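Local coordinates for protein Tv2483 (PDB 6DET) that binds L-arginine with high selectivity and probably serves as the solute-binding lipoprotein of an amino-acid ABC transporter in Treponema vincentii, at residues A[122-127]-A[213-218]; A[37-42]-A[95-100]; A[140-145]-A[164-169]; A[24-29]-A[225-230]. One frame throughout, in Å; residues are numbered along the deposited sequence.

Overall arrangement
All four contacts belong to one two-lobed solute-binding protein. Interactions 1, 2 and 3 reach the same mixed sheet, while interaction 4 joins the starts of two helices at the surface. Interaction 2 is the buried one, a parallel strand pair of mostly apolar side chains. Interaction 1, about 25 Å from it between centres, is an antiparallel pair, partly buried, with a charged cluster beside the bound arginine. Interaction 3 lies at the surface, where backbone bonds do most of the joining; Leu140 there packs on Val126 of interaction 1. Interaction 4 is almost wholly polar, yet its Leu230 touches Leu38 of interaction 2.

Interaction 1: residues A[122-127]-A[213-218]; sequences NAKIVV and AISTEY
Val126 and Ile214 meet through their CG2 methyls, 4.0 Å apart, with the two side chains crossing at about a right angle. Beside them Ile214 CG1 lies 3.7 Å from Lys124 CB, so the lysine's aliphatic root extends the apolar patch, which Ala156 and Leu157 of helix 153-158 cover. Ala213 CB touches both Ala123 CB and Ile125 CG2. The backbones run antiparallel: Asn122 and Glu217 form a hydrogen-bonded pair, and the Ile214 N to Lys124 O bond (3.0 Å) ties the far end. These are neighbouring strands of the mixed sheet in a family 3 solute-binding protein, and the side chain of Lys124 comes within about 4 Å of the bound arginine. Ser215 OG accepts from Lys124 N at 3.1 Å and donates to Glu217 OE1, which it meets from above the carboxylate plane. The methylenes of Lys124 run out past OE1 until the chain bends at its last torsion (chi4 35°) and brings NZ to the syn lone pair of Glu217 OE1, a salt bridge of 2.6 Å. The bond from NZ to OE2 is weak. Asn122 and Glu217 lie side by side, pointing the same way, with amide and carboxylate planes 62° apart; Asn122 ND2 meets Glu217 OE2 at 2.9 Å from above the carboxylate plane, while OE2 lies in the amide plane of Asn122. Glu217 OE2 also bonds Ser104, Lys124 pairs with Asp193, and Asn122 OD1 accepts from Ile195 N.

Interaction 2: residues A[37-42]-A[95-100]; sequences ALVIGV and VIDCIA
Val39 and Asp97 cross at about a right angle, and the carboxylate turns back along the neighbouring strand to take the N-H of Val39. With CG anti to its own carbonyl carbon (chi1 -65°), Asp97 brings OD2 to Val39 N in a bond 3.0 Å long and nearly straight (169°), which reaches the oxygen on its anti side, somewhat out of the carboxylate plane. Asp97 CB rests 3.5 Å from Leu38 CD1. Val39 CG1 packs 3.7 Å from Ile96 CG2. On the face of Ile40 and Cys98, which Leu38 shares, Cys98 SG lies alongside Ile40, 3.8 Å from CG1, and the Ile40 CG2 methyl reaches Ala100 CB. Helix 61-73 covers this side through Phe66. Gly41 lets the Ile96 side chain come close to its CA, 4.0 Å from Ile96 CG2. Strands 37-42 and 98-104 are parallel neighbours of the mixed sheet, bonded from Gly41 N to Cys98 O and from Ala100 N to Gly41 O; Asp97, the loop residue just before the strand, adds the bond from its N to Val39 O (2.8 Å). Asp97 OD1 forms a salt bridge with Arg224, which also binds Ile96 O. The carboxylate thus shares its two oxygens between a strand N-H and a guanidinium group, a pairing that would be expected to favour the charged form of this buried acid.

Interaction 3: residues A[140-145]-A[164-169]; sequences LQNRTI and KDHVII
The contact pairs the first residues of the two parallel strands of the beta-alpha-beta unit made by strand 143-148, helix 153-158 and strand 167-172. Ile168 bonds to the residues on either side of Thr144: its N donates to Arg143 O at 3.0 Å, and its O accepts from Ile145 N at 2.8 Å. Ahead of the strands, the type II turn from Leu140 to Arg143 presents Asn142 N to His166 O, in the carbonyl plane. On the face toward helix 153-158, Ile145 CD1 meets Val167 CG1 at 3.7 Å, their side chains crossing at a slant, with Leu157 of the helix packed on Ile145. On the other face Thr144 OG1, set beside its own backbone N (chi1 -63°), lies against the branched side of Ile168, 3.6 Å from CB. At the outer end Gln141 and His166 run side by side, amide and ring planes only 14° apart, with OE1 3.8 Å from ND1; Asn142 ND2 approaches CD2 of the same ring. Direct polar bonding between the segments is therefore a matter of main-chain atoms, while the side chains add Ile145 on Val167, Thr144 against Ile168, and looser polar neighbours around His166 at the exposed end.

Interaction 4: residues A[24-29]-A[225-230]; sequences IEDPSW and QADASL
An Asx turn at Asp26 leads into helix 28-35, and the same carboxylate reaches across to the first turn of helix 228-243, so two helix starts are joined by their N-terminal residues. Asp26 OD1 accepts from Ser28 N and, through its syn lone pair, from Ser28 OG at 2.6 Å. Asp26 OD2 uses its own syn lone pair to take Ser229 N at 2.8 Å. The aspartate's CG sits between its backbone N and carbonyl carbon (chi1 79°), which turns the carboxylate toward both sets of donors. Ser229 OG stands among the backbone atoms of 26-29: it donates to Asp26 O at 2.8 Å, meeting it from above the carbonyl plane, and accepts from Trp29 N in a nearly straight bond (168°). Ser28 returns the exchange, its OG accepting from Leu230 N at 2.9 Å, while Ser28 CB rests against the Asp227 carboxylate, 3.3 Å from CG. Asp227 OD2 is held by Arg224. The two acids nevertheless come near each other, with Asp26 OD1 and Asp227 OD1 4.4 Å apart; a water within hydrogen-bonding distance of both oxygens, the helix N-termini and Arg224 would probably ease the repulsion. Apolar contact is slight: Trp29 and Leu230 cross at about a right angle, and Leu230 CD1 lies at the edge of the indole, near its plane, 4.0 Å from Trp29 CE3.

Interaction 1: residues A[122-127]-A[213-218]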
loop_
_atom_site.group_PDB
_atom_site.type_symbol
_atom_site.label_atom_id
_atom_site.label_comp_id
_atom_site.label_asym_id
_atom_site.label_seq_id
_atom_site.Cartn_x
_atom_site.Cartn_y
_atom_site.Cartn_z
ATOM N N ASN A 122 -0.692 -6.149 -6.768
ATOM C CA ASN A 122 0.572 -6.174 -6.055
ATOM C C ASN A 122 0.910 -7.614 -5.719
ATOM O O ASN A 122 0.069 -8.519 -5.807
ATOM C CB ASN A 122 0.504 -5.326 -4.787
ATOM C CG ASN A 122 1.789 -5.376 -4.004
ATOM O OD1 ASN A 122 2.848 -4.955 -4.504
ATOM N ND2 ASN A 122 1.713 -5.901 -2.776
ATOM N N ALA A 123 2.172 -7.822 -5.368
ATOM C CA ALA A 123 2.628 -9.093 -4.860
ATOM C C ALA A 123 3.631 -8.790 -3.760
ATOM O O ALA A 123 4.381 -7.821 -3.863
ATOM C CB ALA A 123 3.298 -9.922 -5.938
ATOM N N LYS A 124 3.610 -9.597 -2.708
ATOM C CA LYS A 124 4.662 -9.561 -1.706
ATOM C C LYS A 124 5.800 -10.441 -2.202
ATOM O O LYS A 124 5.578 -11.572 -2.624
ATOM C CB LYS A 124 4.143 -10.058 -0.375
ATOM C CG LYS A 124 3.375 -8.924 0.363
ATOM C CD LYS A 124 2.760 -9.370 1.657
ATOM C CE LYS A 124 2.059 -8.214 2.366
ATOM N NZ LYS A 124 1.404 -7.246 1.436
ATOM N N ILE A 125 7.020 -9.917 -2.113
ATOM C CA ILE A 125 8.221 -10.585 -2.572
ATOM C C ILE A 125 9.237 -10.581 -1.434
ATOM O O ILE A 125 9.179 -9.753 -0.521
ATOM C CB ILE A 125 8.786 -9.900 -3.826
ATOM C CG1 ILE A 125 9.084 -8.428 -3.543
ATOM C CG2 ILE A 125 7.778 -10.002 -4.965
ATOM C CD1 ILE A 125 9.792 -7.703 -4.641
ATOM N N VAL A 126 10.180 -11.517 -1.509
ATOM C CA VAL A 126 11.221 -11.673 -0.497
ATOM C C VAL A 126 12.543 -11.232 -1.101
ATOM O O VAL A 126 12.930 -11.697 -2.184
ATOM C CB VAL A 126 11.302 -13.114 0.018
ATOM C CG1 VAL A 126 12.452 -13.235 1.021
ATOM C CG2 VAL A 126 9.988 -13.494 0.673
ATOM N N VAL A 127 13.239 -10.350 -0.386
ATOM C CA VAL A 127 14.483 -9.753 -0.852
ATOM C C VAL A 127 15.598 -10.182 0.089
ATOM O O VAL A 127 15.415 -10.203 1.313
ATOM C CB VAL A 127 14.384 -8.212 -0.938
ATOM C CG1 VAL A 127 15.722 -7.586 -1.340
ATOM C CG2 VAL A 127 13.278 -7.798 -1.946
ATOM N N ALA A 213 7.054 -15.358 -5.536
ATOM C CA ALA A 213 6.386 -14.410 -4.663
ATOM C C ALA A 213 5.597 -15.180 -3.612
ATOM O O ALA A 213 5.215 -16.336 -3.822
ATOM C CB ALA A 213 5.459 -13.511 -5.474
ATOM N N ILE A 214 5.321 -14.522 -2.476
ATOM C CA ILE A 214 4.573 -15.184 -1.407
ATOM C C ILE A 214 3.105 -14.784 -1.365
ATOM O O ILE A 214 2.342 -15.374 -0.585
ATOM C CB ILE A 214 5.210 -14.943 -0.020
ATOM C CG1 ILE A 214 5.296 -13.456 0.306
ATOM C CG2 ILE A 214 6.598 -15.572 0.022
ATOM C CD1 ILE A 214 5.797 -13.186 1.752
ATOM N N SER A 215 2.686 -13.809 -2.165
ATOM C CA SER A 215 1.292 -13.430 -2.201
ATOM C C SER A 215 1.003 -12.771 -3.536
ATOM O O SER A 215 1.885 -12.195 -4.171
ATOM C CB SER A 215 0.946 -12.459 -1.077
ATOM O OG SER A 215 1.264 -11.155 -1.508
ATOM N N THR A 216 -0.262 -12.824 -3.934
ATOM C CA THR A 216 -0.749 -12.007 -5.029
ATOM C C THR A 216 -1.975 -11.274 -4.511
ATOM O O THR A 216 -2.818 -11.877 -3.836
ATOM C CB THR A 216 -1.058 -12.850 -6.278
ATOM O OG1 THR A 216 -1.708 -12.035 -7.246
ATOM C CG2 THR A 216 -1.937 -14.006 -5.939
ATOM N N GLU A 217 -2.032 -9.970 -4.768
ATOM C CA GLU A 217 -2.902 -9.077 -4.008
ATOM C C GLU A 217 -3.459 -8.003 -4.919
ATOM O O GLU A 217 -2.985 -7.790 -6.043
ATOM C CB GLU A 217 -2.158 -8.328 -2.863
ATOM C CG GLU A 217 -1.322 -9.136 -1.968
ATOM C CD GLU A 217 -0.501 -8.308 -0.959
ATOM O OE1 GLU A 217 0.104 -8.958 -0.081
ATOM O OE2 GLU A 217 -0.363 -7.064 -1.067
ATOM N N TYR A 218 -4.416 -7.266 -4.360
ATOM C CA TYR A 218 -4.895 -6.008 -4.890
ATOM C C TYR A 218 -4.729 -4.920 -3.846
ATOM O O TYR A 218 -4.844 -5.183 -2.643
ATOM C CB TYR A 218 -6.367 -6.061 -5.257
ATOM C CG TYR A 218 -6.676 -7.241 -6.136
ATOM C CD1 TYR A 218 -6.381 -7.208 -7.490
ATOM C CD2 TYR A 218 -7.247 -8.391 -5.607
ATOM C CE1 TYR A 218 -6.651 -8.297 -8.294
ATOM C CE2 TYR A 218 -7.525 -9.479 -6.406
ATOM C CZ TYR A 218 -7.224 -9.431 -7.749
ATOM O OH TYR A 218 -7.500 -10.519 -8.549
#

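Interaction 2: residues A[37-42]-A[95-100]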
loop_
_atom_site.group_PDB
_atom_site.type_symbol
_atom_site.label_atom_id
_atom_site.label_comp_id
_atom_site.label_asym_id
_atom_site.label_seq_id
_atom_site.Cartn_x
_atom_site.Cartn_y
_atom_site.Cartn_z
ATOM N N ALA A 37 -13.695 18.810 2.758
ATOM C CA ALA A 37 -12.354 18.250 2.848
ATOM C C ALA A 37 -12.393 16.748 3.032
ATOM O O ALA A 37 -13.279 16.213 3.694
ATOM C CB ALA A 37 -11.610 18.877 4.016
ATOM N N LEU A 38 -11.361 16.078 2.515
ATOM C CA LEU A 38 -11.214 14.649 2.694
ATOM C C LEU A 38 -9.842 14.433 3.302
ATOM O O LEU A 38 -8.854 14.954 2.773
ATOM C CB LEU A 38 -11.328 13.886 1.384
ATOM C CG LEU A 38 -11.268 12.364 1.539
ATOM C CD1 LEU A 38 -12.535 11.785 2.160
ATOM C CD2 LEU A 38 -11.014 11.692 0.189
ATOM N N VAL A 39 -9.803 13.749 4.438
ATOM C CA VAL A 39 -8.549 13.484 5.149
ATOM C C VAL A 39 -8.068 12.099 4.740
ATOM O O VAL A 39 -8.714 11.083 5.041
ATOM C CB VAL A 39 -8.722 13.602 6.668
ATOM C CG1 VAL A 39 -7.417 13.255 7.379
ATOM C CG2 VAL A 39 -9.186 15.012 7.046
ATOM N N ILE A 40 -6.939 12.059 4.030
ATOM C CA ILE A 40 -6.388 10.823 3.474
ATOM C C ILE A 40 -5.175 10.472 4.338
ATOM O O ILE A 40 -4.181 11.195 4.316
ATOM C CB ILE A 40 -5.972 10.988 2.000
ATOM C CG1 ILE A 40 -7.146 11.480 1.127
ATOM C CG2 ILE A 40 -5.392 9.680 1.445
ATOM C CD1 ILE A 40 -6.947 12.902 0.647
ATOM N N GLY A 41 -5.267 9.411 5.133
ATOM C CA GLY A 41 -4.137 8.974 5.937
ATOM C C GLY A 41 -3.124 8.243 5.077
ATOM O O GLY A 41 -3.486 7.369 4.283
ATOM N N VAL A 42 -1.845 8.585 5.248
ATOM C CA VAL A 42 -0.783 7.975 4.456
ATOM C C VAL A 42 0.404 7.708 5.361
ATOM O O VAL A 42 0.673 8.456 6.311
ATOM C CB VAL A 42 -0.336 8.870 3.268
ATOM C CG1 VAL A 42 -1.434 8.956 2.202
ATOM C CG2 VAL A 42 0.013 10.269 3.759
ATOM N N VAL A 95 -10.276 10.616 12.854
ATOM C CA VAL A 95 -9.111 11.460 12.613
ATOM C C VAL A 95 -8.810 11.541 11.122
ATOM O O VAL A 95 -8.441 12.612 10.614
ATOM C CB VAL A 95 -7.893 10.943 13.404
ATOM C CG1 VAL A 95 -6.665 11.798 13.088
ATOM C CG2 VAL A 95 -8.201 10.957 14.896
ATOM N N ILE A 96 -8.943 10.417 10.407
ATOM C CA ILE A 96 -8.860 10.371 8.952
ATOM C C ILE A 96 -10.186 9.854 8.402
ATOM O O ILE A 96 -11.002 9.285 9.124
ATOM C CB ILE A 96 -7.705 9.502 8.458
ATOM C CG1 ILE A 96 -7.895 8.052 8.930
ATOM C CG2 ILE A 96 -6.414 10.093 9.038
ATOM C CD1 ILE A 96 -6.684 7.067 8.614
ATOM N N ASP A 97 -10.363 10.032 7.091
ATOM C CA ASP A 97 -11.556 9.549 6.384
ATOM C C ASP A 97 -11.284 8.305 5.548
ATOM O O ASP A 97 -12.232 7.586 5.188
ATOM C CB ASP A 97 -12.113 10.651 5.472
ATOM C CG ASP A 97 -12.621 11.860 6.263
ATOM O OD1 ASP A 97 -13.297 11.658 7.293
ATOM O OD2 ASP A 97 -12.355 13.004 5.851
ATOM N N CYS A 98 -10.028 8.056 5.208
ATOM C CA CYS A 98 -9.678 6.906 4.383
ATOM C C CYS A 98 -8.181 6.680 4.517
ATOM O O CYS A 98 -7.459 7.506 5.094
ATOM C CB CYS A 98 -10.080 7.126 2.930
ATOM S SG CYS A 98 -9.245 8.468 2.101
ATOM N N ILE A 99 -7.726 5.539 3.990
ATOM C CA ILE A 99 -6.331 5.105 4.111
ATOM C C ILE A 99 -5.829 4.746 2.721
ATOM O O ILE A 99 -6.500 4.008 1.997
ATOM C CB ILE A 99 -6.176 3.879 5.028
ATOM C CG1 ILE A 99 -6.848 4.098 6.392
ATOM C CG2 ILE A 99 -4.677 3.585 5.242
ATOM C CD1 ILE A 99 -7.121 2.804 7.137
ATOM N N ALA A 100 -4.693 5.322 2.334
ATOM C CA ALA A 100 -4.030 5.003 1.077
ATOM C C ALA A 100 -2.617 4.506 1.425
ATOM O O ALA A 100 -2.457 3.800 2.423
ATOM C CB ALA A 100 -4.058 6.226 0.149
#

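Interaction 3: residues A[140-145]-A[164-169]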
loop_
_atom_site.group_PDB
_atom_site.type_symbol
_atom_site.label_atom_id
_atom_site.label_comp_id
_atom_site.label_asym_id
_atom_site.label_seq_id
_atom_site.Cartn_x
_atom_site.Cartn_y
_atom_site.Cartn_z
ATOM N N LEU A 140 15.001 -20.081 3.020
ATOM C CA LEU A 140 14.679 -19.144 4.083
ATOM C C LEU A 140 14.366 -19.855 5.394
ATOM O O LEU A 140 14.147 -19.187 6.411
ATOM C CB LEU A 140 13.497 -18.262 3.668
ATOM C CG LEU A 140 13.619 -17.427 2.388
ATOM C CD1 LEU A 140 12.286 -16.788 2.053
ATOM C CD2 LEU A 140 14.694 -16.357 2.492
ATOM N N GLN A 141 14.353 -21.190 5.400
ATOM C CA GLN A 141 14.039 -21.926 6.617
ATOM C C GLN A 141 15.085 -21.659 7.683
ATOM O O GLN A 141 16.284 -21.583 7.397
ATOM C CB GLN A 141 13.959 -23.425 6.347
ATOM C CG GLN A 141 12.761 -23.829 5.546
ATOM C CD GLN A 141 12.568 -25.318 5.539
ATOM O OE1 GLN A 141 12.710 -25.977 6.566
ATOM N NE2 GLN A 141 12.252 -25.863 4.375
ATOM N N ASN A 142 14.620 -21.538 8.933
ATOM C CA ASN A 142 15.499 -21.274 10.071
ATOM C C ASN A 142 16.278 -19.983 9.848
ATOM O O ASN A 142 17.476 -19.901 10.123
ATOM C CB ASN A 142 16.456 -22.443 10.334
ATOM C CG ASN A 142 15.738 -23.768 10.493
ATOM O OD1 ASN A 142 15.908 -24.678 9.683
ATOM N ND2 ASN A 142 14.938 -23.886 11.541
ATOM N N ARG A 143 15.600 -18.979 9.317
ATOM C CA ARG A 143 16.166 -17.657 9.125
ATOM C C ARG A 143 15.316 -16.648 9.882
ATOM O O ARG A 143 14.228 -16.957 10.364
ATOM C CB ARG A 143 16.206 -17.272 7.644
ATOM C CG ARG A 143 16.918 -18.251 6.737
ATOM C CD ARG A 143 18.419 -18.198 6.877
ATOM N NE ARG A 143 19.036 -19.029 5.853
ATOM C CZ ARG A 143 20.331 -19.322 5.796
ATOM N NH1 ARG A 143 21.170 -18.848 6.709
ATOM N NH2 ARG A 143 20.787 -20.091 4.818
ATOM N N THR A 144 15.820 -15.427 9.954
ATOM C CA THR A 144 15.062 -14.292 10.457
ATOM C C THR A 144 14.665 -13.401 9.296
ATOM O O THR A 144 15.514 -13.009 8.487
ATOM C CB THR A 144 15.902 -13.515 11.469
ATOM O OG1 THR A 144 16.171 -14.374 12.571
ATOM C CG2 THR A 144 15.182 -12.261 11.954
ATOM N N ILE A 145 13.385 -13.052 9.230
ATOM C CA ILE A 145 12.857 -12.272 8.124
ATOM C C ILE A 145 12.133 -11.065 8.692
ATOM O O ILE A 145 11.306 -11.202 9.602
ATOM C CB ILE A 145 11.904 -13.093 7.242
ATOM C CG1 ILE A 145 12.611 -14.373 6.781
ATOM C CG2 ILE A 145 11.409 -12.221 6.068
ATOM C CD1 ILE A 145 11.755 -15.272 5.930
ATOM N N LYS A 164 6.379 -22.000 7.661
ATOM C CA LYS A 164 5.618 -22.048 8.901
ATOM C C LYS A 164 6.404 -22.803 9.962
ATOM O O LYS A 164 6.962 -23.876 9.697
ATOM C CB LYS A 164 4.260 -22.716 8.666
ATOM C CG LYS A 164 3.309 -22.646 9.857
ATOM C CD LYS A 164 2.050 -23.478 9.639
ATOM C CE LYS A 164 1.209 -22.971 8.475
ATOM N NZ LYS A 164 1.607 -23.557 7.162
ATOM N N ASP A 165 6.460 -22.235 11.163
ATOM C CA ASP A 165 7.142 -22.839 12.306
ATOM C C ASP A 165 8.647 -22.976 12.098
ATOM O O ASP A 165 9.300 -23.698 12.855
ATOM C CB ASP A 165 6.560 -24.220 12.651
ATOM C CG ASP A 165 5.106 -24.161 13.071
ATOM O OD1 ASP A 165 4.674 -23.110 13.593
ATOM O OD2 ASP A 165 4.400 -25.175 12.887
ATOM N N HIS A 166 9.221 -22.307 11.088
ATOM C CA HIS A 166 10.662 -22.346 10.870
ATOM C C HIS A 166 11.229 -20.981 10.501
ATOM O O HIS A 166 12.276 -20.912 9.852
ATOM C CB HIS A 166 11.017 -23.368 9.784
ATOM C CG HIS A 166 10.886 -24.787 10.238
ATOM N ND1 HIS A 166 10.290 -25.763 9.467
ATOM C CD2 HIS A 166 11.275 -25.396 11.383
ATOM C CE1 HIS A 166 10.314 -26.910 10.122
ATOM N NE2 HIS A 166 10.905 -26.715 11.288
ATOM N N VAL A 167 10.579 -19.899 10.906
ATOM C CA VAL A 167 11.063 -18.552 10.641
ATOM C C VAL A 167 10.901 -17.723 11.907
ATOM O O VAL A 167 9.970 -17.937 12.690
ATOM C CB VAL A 167 10.316 -17.913 9.454
ATOM C CG1 VAL A 167 10.691 -16.457 9.295
ATOM C CG2 VAL A 167 10.630 -18.670 8.181
ATOM N N ILE A 168 11.832 -16.796 12.114
ATOM C CA ILE A 168 11.699 -15.725 13.097
ATOM C C ILE A 168 11.310 -14.467 12.340
ATOM O O ILE A 168 11.998 -14.076 11.391
ATOM C CB ILE A 168 13.012 -15.513 13.871
ATOM C CG1 ILE A 168 13.483 -16.823 14.495
ATOM C CG2 ILE A 168 12.852 -14.442 14.956
ATOM C CD1 ILE A 168 14.900 -16.747 15.066
ATOM N N ILE A 169 10.216 -13.829 12.744
ATOM C CA ILE A 169 9.718 -12.639 12.062
ATOM C C ILE A 169 9.994 -11.416 12.929
ATOM O O ILE A 169 9.617 -11.377 14.108
ATOM C CB ILE A 169 8.229 -12.777 11.735
ATOM C CG1 ILE A 169 8.058 -13.929 10.741
ATOM C CG2 ILE A 169 7.697 -11.482 11.153
ATOM C CD1 ILE A 169 6.631 -14.364 10.540
#

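Interaction 4: residues A[24-29]-A[225-230]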
loop_
_atom_site.group_PDB
_atom_site.type_symbol
_atom_site.label_atom_id
_atom_site.label_comp_id
_atom_site.label_asym_id
_atom_site.label_seq_id
_atom_site.Cartn_x
_atom_site.Cartn_y
_atom_site.Cartn_z
ATOM N N ILE A 24 -32.800 7.692 3.242
ATOM C CA ILE A 24 -32.044 7.233 2.100
ATOM C C ILE A 24 -30.586 7.066 2.597
ATOM O O ILE A 24 -30.356 6.302 3.526
ATOM C CB ILE A 24 -32.225 8.191 0.878
ATOM C CG1 ILE A 24 -33.719 8.313 0.543
ATOM C CG2 ILE A 24 -31.462 7.689 -0.349
ATOM C CD1 ILE A 24 -34.062 8.504 -0.939
ATOM N N GLU A 25 -29.630 7.811 2.046
ATOM C CA GLU A 25 -28.221 7.454 2.163
ATOM C C GLU A 25 -27.678 7.690 3.573
ATOM O O GLU A 25 -28.157 8.551 4.324
ATOM C CB GLU A 25 -27.390 8.262 1.163
ATOM C CG GLU A 25 -27.591 7.889 -0.304
ATOM C CD GLU A 25 -27.356 9.058 -1.240
ATOM O OE1 GLU A 25 -26.349 9.037 -1.975
ATOM O OE2 GLU A 25 -28.175 10.003 -1.232
ATOM N N ASP A 26 -26.648 6.923 3.922
ATOM C CA ASP A 26 -25.878 7.239 5.115
ATOM C C ASP A 26 -25.176 8.587 4.923
ATOM O O ASP A 26 -24.907 9.004 3.794
ATOM C CB ASP A 26 -24.863 6.136 5.402
ATOM C CG ASP A 26 -23.644 6.233 4.523
ATOM O OD1 ASP A 26 -22.692 6.947 4.933
ATOM O OD2 ASP A 26 -23.624 5.582 3.442
ATOM N N PRO A 27 -24.898 9.312 6.010
ATOM C CA PRO A 27 -24.399 10.688 5.878
ATOM C C PRO A 27 -22.905 10.826 5.588
ATOM O O PRO A 27 -22.373 11.927 5.745
ATOM C CB PRO A 27 -24.726 11.293 7.251
ATOM C CG PRO A 27 -24.624 10.133 8.162
ATOM C CD PRO A 27 -25.151 8.946 7.410
ATOM N N SER A 28 -22.208 9.775 5.155
ATOM C CA SER A 28 -20.747 9.891 5.093
ATOM C C SER A 28 -20.309 10.856 3.990
ATOM O O SER A 28 -19.386 11.655 4.191
ATOM C CB SER A 28 -20.083 8.517 4.918
ATOM O OG SER A 28 -20.538 7.800 3.761
ATOM N N TRP A 29 -20.969 10.825 2.825
ATOM C CA TRP A 29 -20.662 11.832 1.810
ATOM C C TRP A 29 -21.064 13.222 2.284
ATOM O O TRP A 29 -20.286 14.179 2.170
ATOM C CB TRP A 29 -21.331 11.500 0.474
ATOM C CG TRP A 29 -21.288 12.675 -0.456
ATOM C CD1 TRP A 29 -22.359 13.363 -0.954
ATOM C CD2 TRP A 29 -20.121 13.350 -0.938
ATOM N NE1 TRP A 29 -21.932 14.406 -1.738
ATOM C CE2 TRP A 29 -20.563 14.419 -1.747
ATOM C CE3 TRP A 29 -18.747 13.152 -0.773
ATOM C CZ2 TRP A 29 -19.681 15.287 -2.387
ATOM C CZ3 TRP A 29 -17.869 14.023 -1.419
ATOM C CH2 TRP A 29 -18.348 15.072 -2.217
ATOM N N GLN A 225 -16.473 1.242 7.733
ATOM C CA GLN A 225 -17.393 0.211 7.255
ATOM C C GLN A 225 -18.734 0.793 6.827
ATOM O O GLN A 225 -19.290 0.407 5.789
ATOM C CB GLN A 225 -17.607 -0.839 8.347
ATOM C CG GLN A 225 -16.379 -1.669 8.611
ATOM C CD GLN A 225 -16.480 -2.468 9.880
ATOM O OE1 GLN A 225 -16.425 -1.919 10.989
ATOM N NE2 GLN A 225 -16.642 -3.771 9.735
ATOM N N ALA A 226 -19.274 1.715 7.608
ATOM C CA ALA A 226 -20.609 2.229 7.355
ATOM C C ALA A 226 -20.671 3.233 6.208
ATOM O O ALA A 226 -21.768 3.649 5.839
ATOM C CB ALA A 226 -21.133 2.894 8.629
ATOM N N ASP A 227 -19.538 3.687 5.678
ATOM C CA ASP A 227 -19.514 4.913 4.866
ATOM C C ASP A 227 -19.723 4.600 3.376
ATOM O O ASP A 227 -18.912 4.912 2.498
ATOM C CB ASP A 227 -18.208 5.672 5.109
ATOM C CG ASP A 227 -18.166 6.373 6.466
ATOM O OD1 ASP A 227 -19.068 6.126 7.310
ATOM O OD2 ASP A 227 -17.215 7.171 6.702
ATOM N N ALA A 228 -20.883 4.021 3.093
ATOM C CA ALA A 228 -21.200 3.586 1.733
ATOM C C ALA A 228 -21.371 4.763 0.761
ATOM O O ALA A 228 -20.882 4.708 -0.376
ATOM C CB ALA A 228 -22.443 2.717 1.763
ATOM N N SER A 229 -22.043 5.845 1.168
ATOM C CA SER A 229 -22.258 6.954 0.235
ATOM C C SER A 229 -20.948 7.673 -0.092
ATOM O O SER A 229 -20.738 8.116 -1.232
ATOM C CB SER A 229 -23.283 7.941 0.816
ATOM O OG SER A 229 -22.792 8.447 2.065
ATOM N N LEU A 230 -20.060 7.815 0.894
ATOM C CA LEU A 230 -18.748 8.394 0.618
ATOM C C LEU A 230 -17.987 7.536 -0.390
ATOM O O LEU A 230 -17.434 8.049 -1.369
ATOM C CB LEU A 230 -17.942 8.530 1.914
ATOM C CG LEU A 230 -16.494 9.016 1.753
ATOM C CD1 LEU A 230 -16.462 10.353 1.029
ATOM C CD2 LEU A 230 -15.785 9.148 3.125
HETATM O O HOH W 1 -21.909 6.481 7.596
#